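Local coordinates for cyclic AMP receptor protein (Thermus thermophilus, PDB 4EV0) that activates transcription in a cyclic AMP-dependent manner, binding promoter DNA as a homodimer, at residues 22-36 and 85-99. Numbering follows the deposited sequence.
Sequences FQRRLYPQGKPIFYQ and RSASAVAVEDTELLA. With CMP (adenosine-3',5'-cyclic-monophosphate), chain G.
Phe34 and Arg85 meet flat on flat: the guanidinium lies on one face of the phenyl ring, centres 4.0 Å apart and planes 14° from parallel, a cation-pi stack with Arg85 NE over the ring centre. The opposite face receives Ala89 CB in a CH-pi contact, and Ala87 O sits at the ring edge, 3.2 Å from Phe34 CE1. Phe34 reaches this slot with CG wedged between its backbone N and carbonyl carbon (chi1 56°). Arg85 bends at chi2 and presents its guanidinium edge to the cyclic AMP phosphate, NH1 donating to CMP O1P at 2.6 Å; NH1 also bonds Gly75 O, and NH2 bonds Ala42 O. Cutting Phe34 back to an alanine would probably open a gap between Arg85 and Ala89 and cost the guanidinium, though still bonded to the phosphate, its flat backing.

Ile33 and Phe34 both face Ala89 in a classic beta bulge, Ile33 N giving the short bond to Ala89 O and Phe34 N a weak one. Ile33 CG1 lies over a face of the Tyr27 ring, while Leu97 CD1 approaches Tyr27 CD1 to 3.5 Å, the two side chains crossing at about a right angle; this packing brings together side chains of two sheets. Strands 23-27 and 95-99 pair antiparallel in one, 32-34 and 88-91 in the other, and the type II turn Pro28 to Lys31 carries 22-36 between them. Asp94 OD1 accepts from Gln29 N at 2.8 Å, met on the anti side, 22° out of the carboxylate plane. Within this cupin-like beta roll, Arg85 and Ser86, whose N and OG both bond CMP O2P, grip the cyclic phosphate as part of the phosphate-binding cassette of cyclic nucleotide-binding domains.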
ATOM      1  N   PHE B  22     -13.034  12.718 -26.275  1.00 61.47           N
ATOM      2  CA  PHE B  22     -11.595  12.856 -26.071  1.00 62.79           C
ATOM      3  C   PHE B  22     -10.939  13.833 -27.064  1.00 66.00           C
ATOM      4  O   PHE B  22     -11.487  14.132 -28.130  1.00 66.44           O
ATOM      5  CB  PHE B  22     -10.923  11.493 -26.174  1.00 61.25           C
ATOM      6  CG  PHE B  22     -11.113  10.635 -24.972  1.00 60.00           C
ATOM      7  CD1 PHE B  22     -12.351  10.080 -24.685  1.00 60.61           C
ATOM      8  CD2 PHE B  22     -10.049  10.363 -24.124  1.00 57.77           C
ATOM      9  CE1 PHE B  22     -12.521   9.274 -23.555  1.00 59.65           C
ATOM     10  CE2 PHE B  22     -10.219   9.567 -23.009  1.00 56.37           C
ATOM     11  CZ  PHE B  22     -11.452   9.024 -22.729  1.00 56.82           C
ATOM     12  N   GLN B  23      -9.768  14.334 -26.688  1.00 69.60           N
ATOM     13  CA  GLN B  23      -8.999  15.236 -27.530  1.00 70.53           C
ATOM     14  C   GLN B  23      -7.609  14.642 -27.693  1.00 71.20           C
ATOM     15  O   GLN B  23      -7.053  14.060 -26.751  1.00 68.72           O
ATOM     16  CB  GLN B  23      -8.931  16.625 -26.895  1.00 70.58           C
ATOM     17  CG  GLN B  23     -10.318  17.168 -26.561  1.00 73.70           C
ATOM     18  CD  GLN B  23     -10.334  18.621 -26.117  1.00 77.19           C
ATOM     19  OE1 GLN B  23      -9.362  19.361 -26.295  1.00 78.10           O
ATOM     20  NE2 GLN B  23     -11.460  19.039 -25.533  1.00 76.90           N
ATOM     21  N   ARG B  24      -7.061  14.769 -28.894  1.00 86.28           N
ATOM     22  CA  ARG B  24      -5.749  14.221 -29.191  1.00 86.34           C
ATOM     23  C   ARG B  24      -4.645  15.158 -28.693  1.00 85.40           C
ATOM     24  O   ARG B  24      -4.701  16.358 -28.918  1.00 88.22           O
ATOM     25  CB  ARG B  24      -5.624  13.973 -30.695  1.00 90.32           C
ATOM     26  CG  ARG B  24      -6.728  13.074 -31.269  1.00 93.48           C
ATOM     27  CD  ARG B  24      -6.615  12.948 -32.793  1.00 98.59           C
ATOM     28  NE  ARG B  24      -7.163  11.682 -33.289  1.00100.08           N
ATOM     29  CZ  ARG B  24      -8.245  11.573 -34.057  1.00 99.30           C
ATOM     30  NH1 ARG B  24      -8.909  12.657 -34.422  1.00 98.83           N
ATOM     31  NH2 ARG B  24      -8.660  10.378 -34.463  1.00100.09           N
ATOM     32  N   ARG B  25      -3.664  14.603 -27.985  1.00 66.37           N
ATOM     33  CA  ARG B  25      -2.485  15.352 -27.545  1.00 67.05           C
ATOM     34  C   ARG B  25      -1.230  14.511 -27.820  1.00 69.33           C
ATOM     35  O   ARG B  25      -1.228  13.299 -27.589  1.00 66.58           O
ATOM     36  CB  ARG B  25      -2.572  15.707 -26.053  1.00 64.52           C
ATOM     37  CG  ARG B  25      -3.757  16.611 -25.643  1.00 65.95           C
ATOM     38  CD  ARG B  25      -3.483  18.071 -25.983  1.00 67.40           C
ATOM     39  NE  ARG B  25      -4.398  19.017 -25.334  1.00 66.93           N
ATOM     40  CZ  ARG B  25      -5.560  19.416 -25.848  1.00 69.87           C
ATOM     41  NH1 ARG B  25      -5.985  18.920 -27.005  1.00 70.46           N
ATOM     42  NH2 ARG B  25      -6.306  20.305 -25.199  1.00 70.89           N
ATOM     43  N   LEU B  26      -0.176  15.153 -28.326  1.00 82.26           N
ATOM     44  CA  LEU B  26       1.050  14.446 -28.710  1.00 82.09           C
ATOM     45  C   LEU B  26       2.257  14.836 -27.859  1.00 82.97           C
ATOM     46  O   LEU B  26       2.514  16.024 -27.637  1.00 82.29           O
ATOM     47  CB  LEU B  26       1.373  14.668 -30.190  1.00 89.10           C
ATOM     48  CG  LEU B  26       0.613  13.840 -31.233  1.00 93.54           C
ATOM     49  CD1 LEU B  26      -0.872  14.198 -31.288  1.00 89.66           C
ATOM     50  CD2 LEU B  26       1.254  13.994 -32.619  1.00 96.49           C
ATOM     51  N   TYR B  27       2.993  13.828 -27.384  1.00 73.60           N
ATOM     52  CA  TYR B  27       4.224  14.053 -26.616  1.00 73.04           C
ATOM     53  C   TYR B  27       5.382  13.223 -27.154  1.00 77.76           C
ATOM     54  O   TYR B  27       5.368  11.992 -27.042  1.00 78.12           O
ATOM     55  CB  TYR B  27       4.009  13.762 -25.118  1.00 70.09           C
ATOM     56  CG  TYR B  27       3.076  14.755 -24.483  1.00 67.60           C
ATOM     57  CD1 TYR B  27       1.698  14.554 -24.495  1.00 63.59           C
ATOM     58  CD2 TYR B  27       3.568  15.924 -23.915  1.00 66.87           C
ATOM     59  CE1 TYR B  27       0.837  15.485 -23.945  1.00 63.07           C
ATOM     60  CE2 TYR B  27       2.715  16.862 -23.362  1.00 66.68           C
ATOM     61  CZ  TYR B  27       1.351  16.643 -23.382  1.00 64.33           C
ATOM     62  OH  TYR B  27       0.511  17.587 -22.833  1.00 66.35           O
ATOM     63  N   PRO B  28       6.389  13.897 -27.736  1.00 69.40           N
ATOM     64  CA  PRO B  28       7.620  13.285 -28.271  1.00 72.32           C
ATOM     65  C   PRO B  28       8.448  12.631 -27.168  1.00 71.68           C
ATOM     66  O   PRO B  28       8.263  12.979 -25.998  1.00 68.47           O
ATOM     67  CB  PRO B  28       8.395  14.482 -28.834  1.00 76.08           C
ATOM     68  CG  PRO B  28       7.354  15.557 -29.067  1.00 76.31           C
ATOM     69  CD  PRO B  28       6.362  15.356 -27.942  1.00 70.82           C
ATOM     70  N   GLN B  29       9.343  11.713 -27.542  1.00 89.86           N
ATOM     71  CA  GLN B  29      10.271  11.056 -26.610  1.00 90.24           C
ATOM     72  C   GLN B  29      10.921  12.010 -25.608  1.00 89.06           C
ATOM     73  O   GLN B  29      11.567  12.987 -25.999  1.00 88.96           O
ATOM     74  CB  GLN B  29      11.395  10.351 -27.383  1.00 94.61           C
ATOM     75  CG  GLN B  29      11.193   8.863 -27.606  1.00 94.62           C
ATOM     76  CD  GLN B  29      12.439   8.041 -27.305  1.00 97.64           C
ATOM     77  OE1 GLN B  29      13.485   8.581 -26.938  1.00 96.24           O
ATOM     78  NE2 GLN B  29      12.327   6.725 -27.457  1.00 96.73           N
ATOM     79  N   GLY B  30      10.754  11.715 -24.321  1.00 77.85           N
ATOM     80  CA  GLY B  30      11.426  12.464 -23.273  1.00 76.71           C
ATOM     81  C   GLY B  30      10.736  13.744 -22.831  1.00 77.17           C
ATOM     82  O   GLY B  30      11.240  14.424 -21.936  1.00 77.26           O
ATOM     83  N   LYS B  31       9.602  14.085 -23.447  1.00 73.73           N
ATOM     84  CA  LYS B  31       8.863  15.282 -23.043  1.00 73.83           C
ATOM     85  C   LYS B  31       8.006  15.000 -21.818  1.00 69.98           C
ATOM     86  O   LYS B  31       7.331  13.968 -21.746  1.00 66.46           O
ATOM     87  CB  LYS B  31       7.996  15.838 -24.180  1.00 73.52           C
ATOM     88  CG  LYS B  31       8.758  16.658 -25.226  1.00 81.41           C
ATOM     89  CD  LYS B  31       8.664  18.181 -24.998  1.00 84.03           C
ATOM     90  CE  LYS B  31       9.575  18.923 -25.999  1.00 90.93           C
ATOM     91  NZ  LYS B  31       9.574  20.419 -25.886  1.00 91.36           N
ATOM     92  N   PRO B  32       8.046  15.916 -20.841  1.00 82.62           N
ATOM     93  CA  PRO B  32       7.177  15.847 -19.665  1.00 78.99           C
ATOM     94  C   PRO B  32       5.741  16.098 -20.086  1.00 77.45           C
ATOM     95  O   PRO B  32       5.481  17.005 -20.878  1.00 79.09           O
ATOM     96  CB  PRO B  32       7.670  17.004 -18.788  1.00 80.49           C
ATOM     97  CG  PRO B  32       9.026  17.345 -19.311  1.00 85.72           C
ATOM     98  CD  PRO B  32       8.973  17.056 -20.773  1.00 84.93           C
ATOM     99  N   ILE B  33       4.823  15.285 -19.578  1.00 60.08           N
ATOM    100  CA  ILE B  33       3.415  15.453 -19.871  1.00 57.51           C
ATOM    101  C   ILE B  33       2.838  16.407 -18.820  1.00 58.04           C
ATOM    102  O   ILE B  33       2.241  17.439 -19.166  1.00 59.03           O
ATOM    103  CB  ILE B  33       2.711  14.097 -19.921  1.00 56.38           C
ATOM    104  CG1 ILE B  33       3.332  13.241 -21.029  1.00 58.60           C
ATOM    105  CG2 ILE B  33       1.233  14.262 -20.156  1.00 54.58           C
ATOM    106  CD1 ILE B  33       3.636  11.807 -20.610  1.00 59.10           C
ATOM    107  N   PHE B  34       3.051  16.074 -17.548  1.00 56.51           N
ATOM    108  CA  PHE B  34       2.835  17.007 -16.436  1.00 55.98           C
ATOM    109  C   PHE B  34       3.723  16.620 -15.250  1.00 56.85           C
ATOM    110  O   PHE B  34       4.353  15.554 -15.250  1.00 54.71           O
ATOM    111  CB  PHE B  34       1.360  17.088 -16.018  1.00 54.11           C
ATOM    112  CG  PHE B  34       0.752  15.756 -15.646  1.00 53.15           C
ATOM    113  CD1 PHE B  34       1.070  15.135 -14.443  1.00 51.30           C
ATOM    114  CD2 PHE B  34      -0.151  15.131 -16.494  1.00 50.36           C
ATOM    115  CE1 PHE B  34       0.517  13.918 -14.106  1.00 48.82           C
ATOM    116  CE2 PHE B  34      -0.715  13.896 -16.152  1.00 48.92           C
ATOM    117  CZ  PHE B  34      -0.383  13.299 -14.964  1.00 47.57           C
ATOM    118  N   TYR B  35       3.743  17.487 -14.240  1.00 75.70           N
ATOM    119  CA  TYR B  35       4.540  17.277 -13.036  1.00 75.94           C
ATOM    120  C   TYR B  35       3.690  17.111 -11.785  1.00 75.13           C
ATOM    121  O   TYR B  35       2.550  17.568 -11.729  1.00 75.62           O
ATOM    122  CB  TYR B  35       5.489  18.454 -12.835  1.00 79.18           C
ATOM    123  CG  TYR B  35       6.641  18.482 -13.809  1.00 83.36           C
ATOM    124  CD1 TYR B  35       7.307  17.310 -14.158  1.00 82.90           C
ATOM    125  CD2 TYR B  35       7.066  19.673 -14.377  1.00 85.19           C
ATOM    126  CE1 TYR B  35       8.371  17.327 -15.046  1.00 86.09           C
ATOM    127  CE2 TYR B  35       8.130  19.704 -15.272  1.00 89.25           C
ATOM    128  CZ  TYR B  35       8.780  18.526 -15.604  1.00 90.52           C
ATOM    129  OH  TYR B  35       9.839  18.546 -16.491  1.00 89.64           O
ATOM    130  N   GLN B  36       4.261  16.443 -10.787  1.00 56.87           N
ATOM    131  CA  GLN B  36       3.664  16.330  -9.463  1.00 59.58           C
ATOM    132  C   GLN B  36       3.507  17.739  -8.905  1.00 62.37           C
ATOM    133  O   GLN B  36       4.435  18.547  -8.997  1.00 64.74           O
ATOM    134  CB  GLN B  36       4.570  15.478  -8.547  1.00 59.41           C
ATOM    135  CG  GLN B  36       3.989  15.124  -7.167  1.00 58.78           C
ATOM    136  CD  GLN B  36       4.916  14.200  -6.350  1.00 61.97           C
ATOM    137  OE1 GLN B  36       5.857  13.613  -6.892  1.00 59.72           O
ATOM    138  NE2 GLN B  36       4.654  14.083  -5.041  1.00 59.10           N
ATOM    139  N   ARG B  85      -1.593  17.150  -9.138  1.00 64.90           N
ATOM    140  CA  ARG B  85      -1.140  15.864  -9.631  1.00 61.30           C
ATOM    141  C   ARG B  85      -0.387  15.155  -8.509  1.00 62.25           C
ATOM    142  O   ARG B  85       0.501  15.738  -7.883  1.00 64.30           O
ATOM    143  CB  ARG B  85      -0.213  16.056 -10.821  1.00 59.24           C
ATOM    144  CG  ARG B  85      -0.865  16.703 -12.011  1.00 61.56           C
ATOM    145  CD  ARG B  85      -1.963  15.818 -12.539  1.00 59.60           C
ATOM    146  NE  ARG B  85      -2.448  16.302 -13.828  1.00 59.17           N
ATOM    147  CZ  ARG B  85      -3.498  15.787 -14.460  1.00 58.35           C
ATOM    148  NH1 ARG B  85      -4.161  14.767 -13.900  1.00 54.41           N
ATOM    149  NH2 ARG B  85      -3.879  16.281 -15.642  1.00 56.41           N
ATOM    150  N   SER B  86      -0.745  13.908  -8.253  1.00 60.33           N
ATOM    151  CA  SER B  86      -0.062  13.139  -7.226  1.00 61.24           C
ATOM    152  C   SER B  86       1.261  12.536  -7.723  1.00 60.35           C
ATOM    153  O   SER B  86       2.013  11.976  -6.938  1.00 60.46           O
ATOM    154  CB  SER B  86      -0.982  12.040  -6.702  1.00 58.08           C
ATOM    155  OG  SER B  86      -1.380  11.184  -7.757  1.00 56.84           O
ATOM    156  N   ALA B  87       1.532  12.651  -9.021  1.00 59.80           N
ATOM    157  CA  ALA B  87       2.769  12.130  -9.604  1.00 59.82           C
ATOM    158  C   ALA B  87       3.142  12.879 -10.889  1.00 60.10           C
ATOM    159  O   ALA B  87       2.289  13.530 -11.513  1.00 60.14           O
ATOM    160  CB  ALA B  87       2.633  10.641  -9.879  1.00 56.32           C
ATOM    161  N   SER B  88       4.416  12.795 -11.270  1.00 53.66           N
ATOM    162  CA  SER B  88       4.873  13.324 -12.555  1.00 55.55           C
ATOM    163  C   SER B  88       4.664  12.254 -13.637  1.00 54.18           C
ATOM    164  O   SER B  88       4.719  11.040 -13.348  1.00 52.43           O
ATOM    165  CB  SER B  88       6.361  13.713 -12.494  1.00 57.90           C
ATOM    166  OG  SER B  88       6.638  14.640 -11.457  1.00 58.44           O
ATOM    167  N   ALA B  89       4.429  12.707 -14.870  1.00 48.54           N
ATOM    168  CA  ALA B  89       4.275  11.808 -16.013  1.00 49.30           C
ATOM    169  C   ALA B  89       5.135  12.265 -17.193  1.00 53.59           C
ATOM    170  O   ALA B  89       5.011  13.407 -17.659  1.00 52.95           O
ATOM    171  CB  ALA B  89       2.828  11.731 -16.429  1.00 47.68           C
ATOM    172  N   VAL B  90       5.994  11.374 -17.680  1.00 60.78           N
ATOM    173  CA  VAL B  90       6.892  11.694 -18.789  1.00 62.83           C
ATOM    174  C   VAL B  90       6.768  10.662 -19.918  1.00 63.66           C
ATOM    175  O   VAL B  90       6.583   9.467 -19.669  1.00 63.11           O
ATOM    176  CB  VAL B  90       8.359  11.788 -18.307  1.00 64.73           C
ATOM    177  CG1 VAL B  90       8.835  10.447 -17.814  1.00 64.29           C
ATOM    178  CG2 VAL B  90       9.268  12.297 -19.423  1.00 68.40           C
ATOM    179  N   ALA B  91       6.842  11.132 -21.159  1.00 64.22           N
ATOM    180  CA  ALA B  91       6.804  10.238 -22.302  1.00 66.65           C
ATOM    181  C   ALA B  91       8.184   9.621 -22.450  1.00 69.59           C
ATOM    182  O   ALA B  91       9.177  10.347 -22.480  1.00 70.33           O
ATOM    183  CB  ALA B  91       6.427  11.009 -23.559  1.00 66.07           C
ATOM    184  N   VAL B  92       8.262   8.292 -22.511  1.00 69.58           N
ATOM    185  CA  VAL B  92       9.549   7.646 -22.761  1.00 72.75           C
ATOM    186  C   VAL B  92       9.679   7.178 -24.219  1.00 77.30           C
ATOM    187  O   VAL B  92      10.758   6.797 -24.667  1.00 79.85           O
ATOM    188  CB  VAL B  92       9.870   6.509 -21.743  1.00 73.65           C
ATOM    189  CG1 VAL B  92       9.201   6.780 -20.407  1.00 68.77           C
ATOM    190  CG2 VAL B  92       9.476   5.145 -22.286  1.00 75.95           C
ATOM    191  N   GLU B  93       8.568   7.219 -24.948  1.00 86.55           N
ATOM    192  CA  GLU B  93       8.563   7.046 -26.398  1.00 89.14           C
ATOM    193  C   GLU B  93       7.790   8.217 -27.000  1.00 88.27           C
ATOM    194  O   GLU B  93       7.179   8.986 -26.263  1.00 84.28           O
ATOM    195  CB  GLU B  93       7.892   5.733 -26.793  1.00 89.67           C
ATOM    196  CG  GLU B  93       8.647   4.489 -26.395  1.00 94.39           C
ATOM    197  CD  GLU B  93       7.857   3.224 -26.680  1.00 99.24           C
ATOM    198  OE1 GLU B  93       6.813   3.313 -27.370  1.00 98.43           O
ATOM    199  OE2 GLU B  93       8.277   2.142 -26.206  1.00104.02           O
ATOM    200  N   ASP B  94       7.831   8.364 -28.325  1.00 71.92           N
ATOM    201  CA  ASP B  94       6.914   9.268 -29.002  1.00 72.29           C
ATOM    202  C   ASP B  94       5.526   8.741 -28.669  1.00 70.06           C
ATOM    203  O   ASP B  94       5.223   7.569 -28.914  1.00 71.00           O
ATOM    204  CB  ASP B  94       7.129   9.264 -30.520  1.00 77.03           C
ATOM    205  CG  ASP B  94       8.293  10.157 -30.968  1.00 79.55           C
ATOM    206  OD1 ASP B  94       9.106  10.599 -30.124  1.00 77.42           O
ATOM    207  OD2 ASP B  94       8.397  10.400 -32.191  1.00 83.23           O
ATOM    208  N   THR B  95       4.689   9.601 -28.096  1.00 68.18           N
ATOM    209  CA  THR B  95       3.442   9.147 -27.489  1.00 66.24           C
ATOM    210  C   THR B  95       2.199   9.914 -27.960  1.00 64.69           C
ATOM    211  O   THR B  95       2.200  11.153 -28.066  1.00 62.05           O
ATOM    212  CB  THR B  95       3.542   9.182 -25.936  1.00 62.44           C
ATOM    213  OG1 THR B  95       4.578   8.296 -25.496  1.00 63.70           O
ATOM    214  CG2 THR B  95       2.234   8.765 -25.292  1.00 59.29           C
ATOM    215  N   GLU B  96       1.149   9.161 -28.272  1.00 89.19           N
ATOM    216  CA  GLU B  96      -0.154   9.747 -28.538  1.00 87.94           C
ATOM    217  C   GLU B  96      -1.075   9.509 -27.357  1.00 83.96           C
ATOM    218  O   GLU B  96      -1.281   8.376 -26.924  1.00 83.18           O
ATOM    219  CB  GLU B  96      -0.767   9.181 -29.812  1.00 92.83           C
ATOM    220  CG  GLU B  96      -0.146   9.734 -31.079  1.00 97.98           C
ATOM    221  CD  GLU B  96      -0.865   9.260 -32.320  1.00103.68           C
ATOM    222  OE1 GLU B  96      -1.359  10.118 -33.087  1.00106.78           O
ATOM    223  OE2 GLU B  96      -0.937   8.027 -32.524  1.00105.47           O
ATOM    224  N   LEU B  97      -1.614  10.606 -26.842  1.00 68.40           N
ATOM    225  CA  LEU B  97      -2.502  10.586 -25.693  1.00 62.33           C
ATOM    226  C   LEU B  97      -3.899  11.025 -26.080  1.00 64.52           C
ATOM    227  O   LEU B  97      -4.068  12.015 -26.801  1.00 67.43           O
ATOM    228  CB  LEU B  97      -1.965  11.519 -24.604  1.00 61.54           C
ATOM    229  CG  LEU B  97      -0.628  11.116 -23.969  1.00 62.87           C
ATOM    230  CD1 LEU B  97      -0.246  12.091 -22.871  1.00 59.73           C
ATOM    231  CD2 LEU B  97      -0.684   9.687 -23.421  1.00 62.28           C
ATOM    232  N   LEU B  98      -4.904  10.294 -25.613  1.00 73.66           N
ATOM    233  CA  LEU B  98      -6.281  10.745 -25.740  1.00 71.32           C
ATOM    234  C   LEU B  98      -6.692  11.354 -24.410  1.00 69.84           C
ATOM    235  O   LEU B  98      -6.747  10.660 -23.390  1.00 69.97           O
ATOM    236  CB  LEU B  98      -7.205   9.596 -26.130  1.00 69.52           C
ATOM    237  CG  LEU B  98      -7.103   9.070 -27.561  1.00 75.44           C
ATOM    238  CD1 LEU B  98      -7.890   7.782 -27.696  1.00 74.74           C
ATOM    239  CD2 LEU B  98      -7.587  10.109 -28.579  1.00 78.07           C
ATOM    240  N   ALA B  99      -6.960  12.657 -24.417  1.00 64.54           N
ATOM    241  CA  ALA B  99      -7.231  13.392 -23.188  1.00 62.37           C
ATOM    242  C   ALA B  99      -8.716  13.633 -22.969  1.00 66.62           C
ATOM    243  O   ALA B  99      -9.458  13.984 -23.900  1.00 68.37           O
ATOM    244  CB  ALA B  99      -6.490  14.707 -23.190  1.00 64.15           C
TER
HETATM  245  P   CMP G 301      -3.126  12.332 -11.075  1.00 59.47           P
HETATM  246  O1P CMP G 301      -4.086  13.230 -11.798  1.00 61.07           O
HETATM  247  O2P CMP G 301      -3.049  12.411  -9.567  1.00 58.12           O
HETATM  248  O5' CMP G 301      -1.646  12.482 -11.703  1.00 64.65           O
HETATM  249  C5' CMP G 301      -0.685  11.434 -11.583  1.00 57.22           C
HETATM  250  C4' CMP G 301      -1.358  10.132 -11.844  1.00 56.78           C
HETATM  251  O4' CMP G 301      -0.535   9.003 -11.497  1.00 56.17           O
HETATM  252  C3' CMP G 301      -2.583   9.897 -11.017  1.00 56.09           C
HETATM  253  O3' CMP G 301      -3.626  10.792 -11.347  1.00 56.78           O
HETATM  254  C2' CMP G 301      -2.843   8.427 -11.293  1.00 54.87           C
HETATM  255  O2' CMP G 301      -3.354   8.239 -12.600  1.00 56.16           O
HETATM  256  C1' CMP G 301      -1.398   7.897 -11.266  1.00 56.79           C
HETATM  257  N9  CMP G 301      -1.070   7.298  -9.969  1.00 57.02           N
HETATM  258  C8  CMP G 301      -1.043   7.911  -8.772  1.00 55.12           C
HETATM  259  N7  CMP G 301      -0.730   7.006  -7.802  1.00 55.50           N
HETATM  260  C5  CMP G 301      -0.554   5.805  -8.391  1.00 55.60           C
HETATM  261  C6  CMP G 301      -0.191   4.431  -7.955  1.00 56.01           C
HETATM  262  N6  CMP G 301       0.045   4.166  -6.640  1.00 56.50           N
HETATM  263  N1  CMP G 301      -0.116   3.467  -8.912  1.00 53.25           N
HETATM  264  C2  CMP G 301      -0.354   3.722 -10.209  1.00 56.49           C
HETATM  265  N3  CMP G 301      -0.675   4.952 -10.674  1.00 56.55           N
HETATM  266  C4  CMP G 301      -0.787   6.004  -9.826  1.00 56.35           C
HETATM  267  O   HOH W   1       7.545  13.801  -9.098  1.00 44.74           O